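Local coordinates for protein particle-associated lyase (Acinetobacter bacteriophage AP22, PDB 4Y9V) that binds capsular saccharide of Acinetobacter baumannii and probably cleaves it by lyase chemistry, acting as the trimeric tailspike of the phage, at residues L152-T157 against I201-V206; K171-E176 against D193-S198; L254-N259 against L310-C315; Q136-A141 against V185-R190. All coordinates share one frame; numbering follows the deposited sequence. Where two conformers were deposited one is given.

Interactions 1, 2 and 4 all belong to the Ig-like tailspike domain, while interaction 3 lies in the pectin lyase-like part beside it. Interaction 1 is a buried antiparallel strand pair, built from backbone bonds and branched aliphatic side chains. Interaction 4 is a second such pair in the same sheet; F138 packs inward on I154 and I203 of interaction 1, but its K186 and Q136 side reaches another subunit. Interaction 2 ties a loop to strand 172-181, which pairs with a strand of each ladder, and it does so through polar groups and water. Interaction 3 is small and arginine-based, close to the bound glycan; V313 packs there on V153 and F174, joining the two parts.

Interaction 1. Residues L152-T157 against I201-V206; sequences LVIYCT and IVILKV
V153 has CG1 anti to its backbone N (chi1 -171°), which leaves CG2 beside that nitrogen and 3.6 Å from CG2 of V206. I201 uses two turns in the same sense (chi1 -47°, chi2 -59°) to curl CD1 toward the other strand, where it rests 3.6 Å from CB of C156. The CG2 branch of I201 meets CG2 of I154 at 3.7 Å, and I154 lies alongside I203, the two pointing the same way. On the reverse face CB of V153 touches CB of L204 at 3.8 Å. The framework is an antiparallel β-ladder in the Ig-like domain. V153-L204 and Y155-V202 are its hydrogen-bonded pairs, each closed by two N-H···O bonds; the bond from L204 N to V153 O is 2.9 Å long and nearly straight. L152-K205, I154-I203 and C156-I201 are the non-hydrogen-bonded pairs, and CA of L152 approaches O of L204 to 3.1 Å in a CA-H···O contact. β-Branched valine and isoleucine suit such extended strands, and they bury apolar surface on both faces: F138 covers I154 and I203, while F174 packs on V153. Of the Y155 side chain, CB meets CG2 of V202, and the ring leads away to a hydroxyl bonded to R170. K205 likewise lends its near methylenes to L152 CD2, then extends to a salt bridge with D150.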
loop_
_atom_site.group_PDB
_atom_site.type_symbol
_atom_site.label_atom_id
_atom_site.label_comp_id
_atom_site.label_asym_id
_atom_site.label_seq_id
_atom_site.Cartn_x
_atom_site.Cartn_y
_atom_site.Cartn_z
ATOM N N LEU A 152 3.033 30.916 1.011
ATOM C CA LEU A 152 4.336 31.508 1.192
ATOM C C LEU A 152 5.420 30.468 0.853
ATOM O O LEU A 152 5.215 29.255 0.952
ATOM C CB LEU A 152 4.578 32.009 2.624
ATOM C CG LEU A 152 3.513 32.983 3.156
ATOM C CD1 LEU A 152 3.910 33.391 4.586
ATOM C CD2 LEU A 152 3.337 34.198 2.274
ATOM N N VAL A 153 6.577 30.990 0.473
ATOM C CA VAL A 153 7.768 30.174 0.250
ATOM C C VAL A 153 8.825 30.640 1.243
ATOM O O VAL A 153 9.172 31.818 1.301
ATOM C CB VAL A 153 8.326 30.332 -1.174
ATOM C CG1 VAL A 153 9.420 29.293 -1.410
ATOM C CG2 VAL A 153 7.227 30.236 -2.234
ATOM N N ILE A 154 9.356 29.686 2.023
ATOM C CA ILE A 154 10.559 29.890 2.798
ATOM C C ILE A 154 11.695 29.425 1.895
ATOM O O ILE A 154 11.650 28.312 1.386
ATOM C CB ILE A 154 10.519 29.036 4.089
ATOM C CG1 ILE A 154 9.343 29.396 4.968
ATOM C CG2 ILE A 154 11.861 29.116 4.842
ATOM C CD1 ILE A 154 9.021 28.383 6.062
ATOM N N TYR A 155 12.718 30.255 1.668
ATOM C CA TYR A 155 13.774 29.877 0.729
ATOM C C TYR A 155 15.107 30.424 1.176
ATOM O O TYR A 155 15.232 31.611 1.481
ATOM C CB TYR A 155 13.441 30.377 -0.703
ATOM C CG TYR A 155 14.389 29.872 -1.767
ATOM C CD1 TYR A 155 14.311 28.575 -2.249
ATOM C CD2 TYR A 155 15.390 30.685 -2.268
ATOM C CE1 TYR A 155 15.175 28.093 -3.207
ATOM C CE2 TYR A 155 16.261 30.216 -3.249
ATOM C CZ TYR A 155 16.159 28.930 -3.724
ATOM O OH TYR A 155 17.049 28.525 -4.690
ATOM N N CYS A 156 16.102 29.543 1.205
ATOM C CA CYS A 156 17.487 29.949 1.495
ATOM C C CYS A 156 18.230 30.171 0.191
ATOM O O CYS A 156 18.351 29.285 -0.626
ATOM C CB CYS A 156 18.160 28.852 2.298
ATOM S SG CYS A 156 19.888 29.243 2.714
ATOM N N THR A 157 18.769 31.407 0.038
ATOM C CA THR A 157 19.436 31.747 -1.213
ATOM C C THR A 157 20.854 31.226 -1.319
ATOM O O THR A 157 21.461 31.324 -2.389
ATOM C CB THR A 157 19.381 33.276 -1.424
ATOM O OG1 THR A 157 19.976 33.935 -0.323
ATOM C CG2 THR A 157 17.962 33.794 -1.551
ATOM N N ILE A 201 17.575 33.662 4.600
ATOM C CA ILE A 201 16.236 33.085 4.444
ATOM C C ILE A 201 15.247 34.151 4.069
ATOM O O ILE A 201 14.950 35.076 4.840
ATOM C CB ILE A 201 15.755 32.374 5.720
ATOM C CG1 ILE A 201 16.765 31.440 6.339
ATOM C CG2 ILE A 201 14.424 31.665 5.419
ATOM C CD1 ILE A 201 17.239 30.320 5.422
ATOM N N VAL A 202 14.726 34.084 2.852
ATOM C CA VAL A 202 13.751 35.011 2.335
ATOM C C VAL A 202 12.373 34.350 2.417
ATOM O O VAL A 202 12.233 33.126 2.401
ATOM C CB VAL A 202 14.065 35.496 0.916
ATOM C CG1 VAL A 202 15.473 36.111 0.900
ATOM C CG2 VAL A 202 13.948 34.399 -0.116
ATOM N N ILE A 203 11.342 35.213 2.482
ATOM C CA ILE A 203 9.951 34.802 2.504
ATOM C C ILE A 203 9.272 35.395 1.251
ATOM O O ILE A 203 9.232 36.619 1.096
ATOM C CB ILE A 203 9.228 35.264 3.767
ATOM C CG1 ILE A 203 9.936 34.840 5.061
ATOM C CG2 ILE A 203 7.775 34.815 3.757
ATOM C CD1 ILE A 203 10.058 33.335 5.264
ATOM N N LEU A 204 8.793 34.523 0.391
ATOM C CA LEU A 204 8.091 34.888 -0.817
ATOM C C LEU A 204 6.590 34.684 -0.618
ATOM O O LEU A 204 6.182 33.793 0.118
ATOM C CB LEU A 204 8.526 34.068 -2.024
ATOM C CG LEU A 204 10.031 33.810 -2.160
ATOM C CD1 LEU A 204 10.324 32.918 -3.357
ATOM C CD2 LEU A 204 10.818 35.125 -2.246
ATOM N N LYS A 205 5.785 35.469 -1.328
ATOM C CA LYS A 205 4.359 35.255 -1.419
ATOM C C LYS A 205 3.999 34.922 -2.846
ATOM O O LYS A 205 4.449 35.665 -3.758
ATOM C CB LYS A 205 3.605 36.511 -0.927
ATOM C CG LYS A 205 2.109 36.384 -0.996
ATOM C CD LYS A 205 1.392 37.480 -0.274
ATOM C CE LYS A 205 -0.101 37.495 -0.581
ATOM N NZ LYS A 205 -0.850 38.367 0.355
ATOM N N VAL A 206 3.192 33.899 -3.052
ATOM C CA VAL A 206 2.817 33.428 -4.386
ATOM C C VAL A 206 1.418 33.869 -4.741
ATOM O O VAL A 206 0.503 33.785 -3.947
ATOM C CB VAL A 206 2.926 31.883 -4.452
ATOM C CG1 VAL A 206 2.617 31.384 -5.856
ATOM C CG2 VAL A 206 4.297 31.404 -4.002
#

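Interaction 2. Residues K171-E176 against D193-S198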
loop_
_atom_site.group_PDB
_atom_site.type_symbol
_atom_site.label_atom_id
_atom_site.label_comp_id
_atom_site.label_asym_id
_atom_site.label_seq_id
_atom_site.Cartn_x
_atom_site.Cartn_y
_atom_site.Cartn_z
ATOM N N LYS A 171 17.804 24.961 0.382
ATOM C CA LYS A 171 16.708 24.561 1.270
ATOM C C LYS A 171 15.550 25.571 1.194
ATOM O O LYS A 171 15.724 26.746 0.902
ATOM C CB LYS A 171 17.195 24.326 2.690
ATOM C CG LYS A 171 17.711 25.533 3.424
ATOM C CD LYS A 171 18.124 25.185 4.846
ATOM C CE LYS A 171 18.660 26.376 5.614
ATOM N NZ LYS A 171 19.114 25.966 6.955
ATOM N N GLY A 172 14.361 25.058 1.516
ATOM C CA GLY A 172 13.154 25.856 1.546
ATOM C C GLY A 172 11.944 24.952 1.531
ATOM O O GLY A 172 12.078 23.734 1.426
ATOM N N GLU A 173 10.760 25.545 1.631
ATOM C CA GLU A 173 9.521 24.791 1.551
ATOM C C GLU A 173 8.352 25.754 1.318
ATOM O O GLU A 173 8.476 26.959 1.533
ATOM C CB GLU A 173 9.292 23.930 2.814
ATOM C CG GLU A 173 9.221 24.707 4.111
ATOM C CD GLU A 173 9.470 23.748 5.270
ATOM O OE1 GLU A 173 10.664 23.366 5.490
ATOM O OE2 GLU A 173 8.503 23.306 5.933
ATOM N N PHE A 174 7.233 25.197 0.923
ATOM C CA PHE A 174 5.995 25.922 0.786
ATOM C C PHE A 174 5.145 25.754 2.035
ATOM O O PHE A 174 5.082 24.652 2.588
ATOM C CB PHE A 174 5.186 25.400 -0.404
ATOM C CG PHE A 174 5.858 25.524 -1.759
ATOM C CD1 PHE A 174 6.819 26.485 -2.027
ATOM C CD2 PHE A 174 5.481 24.658 -2.789
ATOM C CE1 PHE A 174 7.390 26.583 -3.304
ATOM C CE2 PHE A 174 6.059 24.756 -4.054
ATOM C CZ PHE A 174 7.009 25.719 -4.289
ATOM N N VAL A 175 4.481 26.835 2.467
ATOM C CA VAL A 175 3.569 26.783 3.581
ATOM C C VAL A 175 2.287 27.554 3.222
ATOM O O VAL A 175 2.313 28.462 2.401
ATOM C CB VAL A 175 4.165 27.311 4.905
ATOM C CG1 VAL A 175 5.433 26.532 5.274
ATOM C CG2 VAL A 175 4.440 28.809 4.835
ATOM N N GLU A 176 1.207 27.178 3.895
ATOM C CA GLU A 176 -0.039 27.947 3.881
ATOM C C GLU A 176 -0.269 28.548 5.264
ATOM O O GLU A 176 -0.163 27.884 6.283
ATOM C CB GLU A 176 -1.233 27.090 3.471
ATOM C CG GLU A 176 -2.521 27.902 3.452
ATOM C CD GLU A 176 -3.685 27.138 2.884
ATOM O OE1 GLU A 176 -3.711 27.027 1.659
ATOM O OE2 GLU A 176 -4.519 26.682 3.645
ATOM N N ASP A 193 12.374 21.400 7.591
ATOM C CA ASP A 193 13.803 21.647 7.717
ATOM C C ASP A 193 14.024 22.695 8.802
ATOM O O ASP A 193 13.095 23.301 9.306
ATOM C CB ASP A 193 14.401 22.053 6.353
ATOM C CG ASP A 193 15.871 21.762 6.126
ATOM O OD1 ASP A 193 16.567 21.365 7.097
ATOM O OD2 ASP A 193 16.322 21.954 4.966
ATOM N N ASN A 194 15.310 22.846 9.149
ATOM C CA ASN A 194 15.768 23.900 10.027
ATOM C C ASN A 194 16.102 25.147 9.196
ATOM O O ASN A 194 16.742 25.027 8.143
ATOM C CB ASN A 194 17.067 23.478 10.728
ATOM C CG ASN A 194 16.840 22.259 11.580
ATOM O OD1 ASN A 194 16.034 22.277 12.507
ATOM N ND2 ASN A 194 17.524 21.164 11.272
ATOM N N TYR A 195 15.729 26.312 9.697
ATOM C CA TYR A 195 16.051 27.593 9.063
ATOM C C TYR A 195 16.370 28.586 10.170
ATOM O O TYR A 195 15.590 28.711 11.116
ATOM C CB TYR A 195 14.904 28.147 8.208
ATOM C CG TYR A 195 14.341 27.189 7.195
ATOM C CD1 TYR A 195 14.862 27.040 5.921
ATOM C CD2 TYR A 195 13.257 26.371 7.528
ATOM C CE1 TYR A 195 14.308 26.134 5.031
ATOM C CE2 TYR A 195 12.707 25.478 6.647
ATOM C CZ TYR A 195 13.235 25.357 5.368
ATOM O OH TYR A 195 12.732 24.471 4.451
ATOM N N LEU A 196 17.489 29.279 10.060
ATOM C CA LEU A 196 17.926 30.213 11.109
ATOM C C LEU A 196 17.782 31.655 10.670
ATOM O O LEU A 196 18.051 31.995 9.510
ATOM C CB LEU A 196 19.388 29.971 11.471
ATOM C CG LEU A 196 19.715 28.531 11.894
ATOM C CD1 LEU A 196 21.232 28.395 12.106
ATOM C CD2 LEU A 196 18.899 28.052 13.095
ATOM N N THR A 197 17.476 32.527 11.617
ATOM C CA THR A 197 17.415 33.953 11.371
ATOM C C THR A 197 18.683 34.438 10.691
ATOM O O THR A 197 18.628 35.271 9.783
ATOM C CB THR A 197 17.241 34.737 12.673
ATOM O OG1 THR A 197 18.288 34.417 13.611
ATOM C CG2 THR A 197 15.904 34.334 13.262
ATOM N N SER A 198 19.810 33.915 11.225
ATOM C CA SER A 198 21.127 34.286 10.806
ATOM C C SER A 198 21.472 33.898 9.382
ATOM O O SER A 198 22.468 34.395 8.823
ATOM C CB SER A 198 22.173 33.644 11.765
ATOM O OG SER A 198 22.165 32.228 11.676
HETATM O O HOH W 1 19.206 22.792 7.352
HETATM O O HOH W 2 14.282 22.367 3.077
#
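The ring of Y195 presents its edge to strand 172-176, with G172 N and E173 OE1 both lying near the ring plane. Its hydroxyl donates to E173 OE1 at 2.6 Å, a short bond that uses the anti lone pair of the oxygen, and the carboxylate is turned 75° from the ring. The other oxygen, OE2, accepts from Y192 N, so both oxygens of this buried carboxylate are engaged. K171 slides past the ring in the opposite direction, CG 3.8 Å from Y195 CE1. Its first torsion (chi1 66°) holds CG between the backbone N and the carbonyl carbon; from there the extended chain carries NZ to the carbonyl O of N194, 2.8 Å away, and to a salt bridge with E199. Lysine fits because its methylenes line the tyrosine while its ammonium group reaches these two acceptors. A water joins three groups: it accepts from G172 N at 3.1 Å and donates to D193 OD2 at 2.8 Å and to Y195 OH. Loop 193-198 links strands 184-187 and 201-207, and Y195 also packs on I154 of strand 151-156, whose backbone pairs with E173, so the loop closes over this part of the Ig-like domain's sheet.

Interaction 3. Residues L254-N259 against L310-C315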
loop_
_atom_site.group_PDB
_atom_site.type_symbol
_atom_site.label_atom_id
_atom_site.label_comp_id
_atom_site.label_asym_id
_atom_site.label_seq_id
_atom_site.Cartn_x
_atom_site.Cartn_y
_atom_site.Cartn_z
ATOM N N LEU A 254 5.926 20.376 -14.346
ATOM C CA LEU A 254 5.167 21.007 -13.260
ATOM C C LEU A 254 6.242 21.605 -12.338
ATOM O O LEU A 254 7.055 20.833 -11.824
ATOM C CB LEU A 254 4.314 20.048 -12.460
ATOM C CG LEU A 254 3.166 19.311 -13.142
ATOM C CD1 LEU A 254 2.416 20.205 -14.112
ATOM C CD2 LEU A 254 3.630 18.094 -13.912
ATOM N N ARG A 255 6.246 22.931 -12.186
ATOM C CA ARG A 255 7.322 23.628 -11.500
ATOM C C ARG A 255 6.761 24.465 -10.365
ATOM O O ARG A 255 5.832 25.240 -10.560
ATOM C CB ARG A 255 8.075 24.516 -12.496
ATOM C CG ARG A 255 9.260 25.277 -11.909
ATOM C CD ARG A 255 10.100 25.861 -13.012
ATOM N NE ARG A 255 11.312 26.536 -12.571
ATOM C CZ ARG A 255 11.551 27.842 -12.652
ATOM N NH1 ARG A 255 10.612 28.703 -12.921
ATOM N NH2 ARG A 255 12.788 28.259 -12.413
ATOM N N ARG A 256 7.334 24.331 -9.174
ATOM C CA ARG A 256 6.912 25.161 -8.049
ATOM C C ARG A 256 5.384 25.088 -7.866
ATOM O O ARG A 256 4.724 26.083 -7.611
ATOM C CB ARG A 256 7.408 26.602 -8.157
ATOM C CG ARG A 256 8.947 26.693 -8.159
ATOM C CD ARG A 256 9.476 28.122 -8.241
ATOM N NE ARG A 256 8.999 28.789 -9.455
ATOM C CZ ARG A 256 9.409 29.968 -9.842
ATOM N NH1 ARG A 256 10.354 30.631 -9.212
ATOM N NH2 ARG A 256 8.857 30.512 -10.922
ATOM N N CYS A 257 4.856 23.868 -7.959
ATOM C CA CYS A 257 3.440 23.615 -7.767
ATOM C C CYS A 257 3.223 22.917 -6.406
ATOM O O CYS A 257 4.116 22.267 -5.868
ATOM C CB CYS A 257 2.828 22.822 -8.909
ATOM S SG CYS A 257 2.713 23.753 -10.467
ATOM N N PHE A 258 2.005 23.087 -5.893
ATOM C CA PHE A 258 1.707 22.778 -4.492
ATOM C C PHE A 258 0.324 22.146 -4.428
ATOM O O PHE A 258 -0.672 22.812 -4.744
ATOM C CB PHE A 258 1.765 24.092 -3.711
ATOM C CG PHE A 258 1.670 24.079 -2.202
ATOM C CD1 PHE A 258 1.959 22.978 -1.412
ATOM C CD2 PHE A 258 1.356 25.259 -1.540
ATOM C CE1 PHE A 258 1.932 23.073 -0.042
ATOM C CE2 PHE A 258 1.362 25.374 -0.173
ATOM C CZ PHE A 258 1.652 24.264 0.586
ATOM N N ASN A 259 0.254 20.889 -4.031
ATOM C CA ASN A 259 -1.035 20.148 -3.911
ATOM C C ASN A 259 -1.658 19.901 -5.285
ATOM O O ASN A 259 -2.557 20.606 -5.732
ATOM C CB ASN A 259 -2.026 20.841 -2.998
ATOM C CG ASN A 259 -1.409 21.278 -1.687
ATOM O OD1 ASN A 259 -1.648 22.472 -1.373
ATOM N ND2 ASN A 259 -0.761 20.472 -0.997
ATOM N N LEU A 310 15.115 31.423 -7.683
ATOM C CA LEU A 310 14.469 31.809 -6.441
ATOM C C LEU A 310 13.141 31.060 -6.292
ATOM O O LEU A 310 12.304 31.096 -7.186
ATOM C CB LEU A 310 14.259 33.326 -6.480
ATOM C CG LEU A 310 13.693 33.946 -5.214
ATOM C CD1 LEU A 310 14.717 33.845 -4.102
ATOM C CD2 LEU A 310 13.348 35.406 -5.437
ATOM N N GLY A 311 12.948 30.412 -5.129
ATOM C CA GLY A 311 11.731 29.665 -4.879
ATOM C C GLY A 311 11.742 28.203 -5.301
ATOM O O GLY A 311 10.761 27.498 -5.058
ATOM N N CYS A 312 12.840 27.749 -5.911
ATOM C CA CYS A 312 12.960 26.356 -6.343
ATOM C C CYS A 312 13.341 25.457 -5.146
ATOM O O CYS A 312 14.479 25.049 -4.959
ATOM C CB CYS A 312 13.966 26.259 -7.471
ATOM S SG CYS A 312 13.326 26.936 -9.041
ATOM N N VAL A 313 12.328 25.173 -4.340
ATOM C CA VAL A 313 12.454 24.405 -3.106
ATOM C C VAL A 313 12.741 22.928 -3.413
ATOM O O VAL A 313 12.435 22.426 -4.496
ATOM C CB VAL A 313 11.144 24.520 -2.291
ATOM C CG1 VAL A 313 10.920 25.960 -1.827
ATOM C CG2 VAL A 313 9.943 23.982 -3.041
ATOM N N PRO A 314 13.231 22.187 -2.407
ATOM C CA PRO A 314 13.285 20.723 -2.536
ATOM C C PRO A 314 11.900 20.155 -2.832
ATOM O O PRO A 314 10.886 20.700 -2.410
ATOM C CB PRO A 314 13.789 20.274 -1.158
ATOM C CG PRO A 314 14.595 21.462 -0.658
ATOM C CD PRO A 314 13.766 22.663 -1.120
ATOM N N CYS A 315 11.888 19.024 -3.524
ATOM C CA CYS A 315 10.633 18.296 -3.715
ATOM C C CYS A 315 10.344 17.441 -2.472
ATOM O O CYS A 315 11.231 16.788 -1.937
ATOM C CB CYS A 315 10.693 17.316 -4.884
ATOM S SG CYS A 315 10.861 18.131 -6.498
#
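NH1 of R256 donates to the carbonyl O of L310 at 2.9 Å. The bond is weak, bent to 128° at the hydrogen, although the oxygen lies at the guanidinium edge and in its plane. A bend at chi3 (-59°) turns the arginine toward the loop, and CD rests 3.5 Å from O of G311. That same carbonyl receives a weak bond from V313 N, closing an inverse gamma turn centred on C312. Glycine suits position 311, since at its backbone angles a side chain would strike the preceding carbonyl. R255 is extended instead and brings NH2 to 3.7 Å from SG of C312. Its NH1 lies 3.2 Å above the R256 guanidinium plane, toward the rim; D232 bridges both arginines, one through each carboxylate oxygen, which probably offsets the repulsion between them. NH2 of R255 also makes salt bridges to D307 and D309. As D307 lines the glycan pocket, R255 is well placed to position it from the second shell. Strand 250-255 belongs to the pectin lyase-like β-helix, pairing in parallel with strands 229-232 and 278-283, while loop 310-315 leans on the Ig-like domain, L310 on Y155 of strand 151-156 and V313 on F174 of strand 172-181.

Interaction 4. Residues Q136-A141 against V185-R190; sequences QSFDVA and VKFFGR
Residues 137-139 and 185-187 form a short antiparallel strand pair in the Ig-like domain, extended by stacking and water contacts at the Q136 end. F138 and V185 exchange both backbone bonds, the shorter running from V185 N to F138 O at 2.8 Å, and F187 N adds a third to Q136 O. CG of F138 stands between the backbone N and the carbonyl carbon (chi1 55°), which lays the ring alongside V185, whose CB sits over one face, 4.3 Å from the ring centroid, in a CH-pi contact. F187 CD1 meets CE1 of F138 at 3.6 Å, near the F138 ring plane; the two rings are oblique, at 45°. One face of F187 is covered by CA of Q136. Beyond it the Q136 amide stacks on the R190 guanidinium, NE2 3.5 Å above its centre and the planes 24° apart, a flat-on-flat fit suited to two donors. Q136 OE1 takes one water shared with F187 O and another with R190 NH2. K186 runs beside Q136, CE 3.2 Å from OE1, and its NZ makes a salt bridge to E328 of the second subunit. F138 packs inward on I154 and I203; such alternation of apolar and polar side chains is the usual pattern of an antiparallel β-ladder.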
loop_
_atom_site.group_PDB
_atom_site.type_symbol
_atom_site.label_atom_id
_atom_site.label_comp_id
_atom_site.label_asym_id
_atom_site.label_seq_id
_atom_site.Cartn_x
_atom_site.Cartn_y
_atom_site.Cartn_z
ATOM N N GLN A 136 5.580 25.101 13.999
ATOM C CA GLN A 136 4.372 25.381 13.220
ATOM C C GLN A 136 4.142 26.889 13.112
ATOM O O GLN A 136 3.048 27.319 12.736
ATOM C CB GLN A 136 3.138 24.681 13.756
ATOM C CG GLN A 136 2.716 25.127 15.152
ATOM C CD GLN A 136 1.566 24.292 15.686
ATOM O OE1 GLN A 136 0.446 24.363 15.162
ATOM N NE2 GLN A 136 1.810 23.457 16.652
ATOM N N SER A 137 5.157 27.684 13.417
ATOM C CA SER A 137 5.065 29.127 13.306
ATOM C C SER A 137 6.475 29.669 13.157
ATOM O O SER A 137 7.468 29.028 13.472
ATOM C CB SER A 137 4.406 29.782 14.522
ATOM O OG SER A 137 5.193 29.475 15.693
ATOM N N PHE A 138 6.520 30.941 12.701
ATOM C CA PHE A 138 7.786 31.660 12.611
ATOM C C PHE A 138 7.436 33.153 12.636
ATOM O O PHE A 138 6.375 33.577 12.171
ATOM C CB PHE A 138 8.601 31.299 11.377
ATOM C CG PHE A 138 7.897 31.459 10.056
ATOM C CD1 PHE A 138 7.164 30.421 9.517
ATOM C CD2 PHE A 138 7.982 32.644 9.315
ATOM C CE1 PHE A 138 6.550 30.516 8.304
ATOM C CE2 PHE A 138 7.331 32.750 8.095
ATOM C CZ PHE A 138 6.593 31.699 7.572
ATOM N N ASP A 139 8.388 33.939 13.115
ATOM C CA ASP A 139 8.274 35.378 13.046
ATOM C C ASP A 139 8.934 35.847 11.737
ATOM O O ASP A 139 9.867 35.233 11.234
ATOM C CB ASP A 139 9.000 36.036 14.221
ATOM C CG ASP A 139 8.373 35.737 15.542
ATOM O OD1 ASP A 139 7.181 35.272 15.604
ATOM O OD2 ASP A 139 9.086 35.888 16.579
ATOM N N VAL A 140 8.432 36.980 11.253
ATOM C CA VAL A 140 8.979 37.650 10.078
ATOM C C VAL A 140 9.346 39.076 10.458
ATOM O O VAL A 140 8.876 39.633 11.437
ATOM C CB VAL A 140 8.010 37.632 8.881
ATOM C CG1 VAL A 140 7.795 36.188 8.409
ATOM C CG2 VAL A 140 6.700 38.298 9.236
ATOM N N ALA A 141 10.142 39.707 9.584
ATOM C CA ALA A 141 10.462 41.117 9.757
ATOM C C ALA A 141 9.238 42.007 9.438
ATOM O O ALA A 141 9.177 43.115 10.000
ATOM C CB ALA A 141 11.652 41.492 8.932
ATOM N N VAL A 185 3.709 34.421 12.203
ATOM C CA VAL A 185 2.972 33.678 11.190
ATOM C C VAL A 185 2.833 32.236 11.653
ATOM O O VAL A 185 3.851 31.536 11.791
ATOM C CB VAL A 185 3.715 33.741 9.860
ATOM C CG1 VAL A 185 2.967 32.950 8.781
ATOM C CG2 VAL A 185 3.914 35.196 9.431
ATOM N N LYS A 186 1.610 31.790 11.936
ATOM C CA LYS A 186 1.367 30.368 12.204
ATOM C C LYS A 186 0.992 29.733 10.886
ATOM O O LYS A 186 0.171 30.324 10.136
ATOM C CB LYS A 186 0.262 30.217 13.247
ATOM C CG LYS A 186 0.086 28.793 13.741
ATOM C CD LYS A 186 -0.896 28.676 14.892
ATOM C CE LYS A 186 -0.929 27.276 15.488
ATOM N NZ LYS A 186 -1.870 27.148 16.606
ATOM N N PHE A 187 1.561 28.584 10.567
ATOM C CA PHE A 187 1.287 27.908 9.300
ATOM C C PHE A 187 0.772 26.503 9.589
ATOM O O PHE A 187 0.974 25.944 10.654
ATOM C CB PHE A 187 2.517 27.911 8.371
ATOM C CG PHE A 187 3.721 27.148 8.893
ATOM C CD1 PHE A 187 4.679 27.744 9.680
ATOM C CD2 PHE A 187 3.876 25.797 8.571
ATOM C CE1 PHE A 187 5.783 27.033 10.126
ATOM C CE2 PHE A 187 4.953 25.093 9.002
ATOM C CZ PHE A 187 5.904 25.708 9.791
ATOM N N PHE A 188 0.099 25.925 8.589
ATOM C CA PHE A 188 -0.418 24.582 8.714
ATOM C C PHE A 188 0.696 23.553 8.555
ATOM O O PHE A 188 1.545 23.636 7.646
ATOM C CB PHE A 188 -1.513 24.342 7.673
ATOM C CG PHE A 188 -2.793 25.051 8.026
ATOM C CD1 PHE A 188 -3.604 24.585 9.030
ATOM C CD2 PHE A 188 -3.196 26.193 7.331
ATOM C CE1 PHE A 188 -4.803 25.222 9.349
ATOM C CE2 PHE A 188 -4.377 26.831 7.641
ATOM C CZ PHE A 188 -5.199 26.328 8.646
ATOM N N GLY A 189 0.690 22.551 9.402
ATOM C CA GLY A 189 1.706 21.504 9.333
ATOM C C GLY A 189 2.913 21.841 10.168
ATOM O O GLY A 189 2.871 22.658 11.069
ATOM N N ARG A 190 4.015 21.125 9.863
ATOM C CA ARG A 190 5.224 21.253 10.640
ATOM C C ARG A 190 6.384 21.461 9.677
ATOM O O ARG A 190 6.401 20.960 8.536
ATOM C CB ARG A 190 5.490 20.012 11.549
ATOM C CG ARG A 190 4.343 19.711 12.496
ATOM C CD ARG A 190 4.187 20.807 13.574
ATOM N NE ARG A 190 3.083 20.501 14.497
ATOM C CZ ARG A 190 1.794 20.798 14.285
ATOM N NH1 ARG A 190 1.424 21.449 13.203
ATOM N NH2 ARG A 190 0.892 20.428 15.167
HETATM O O HOH W 3 -1.356 22.262 15.141
HETATM O O HOH W 4 -0.643 25.092 12.725
#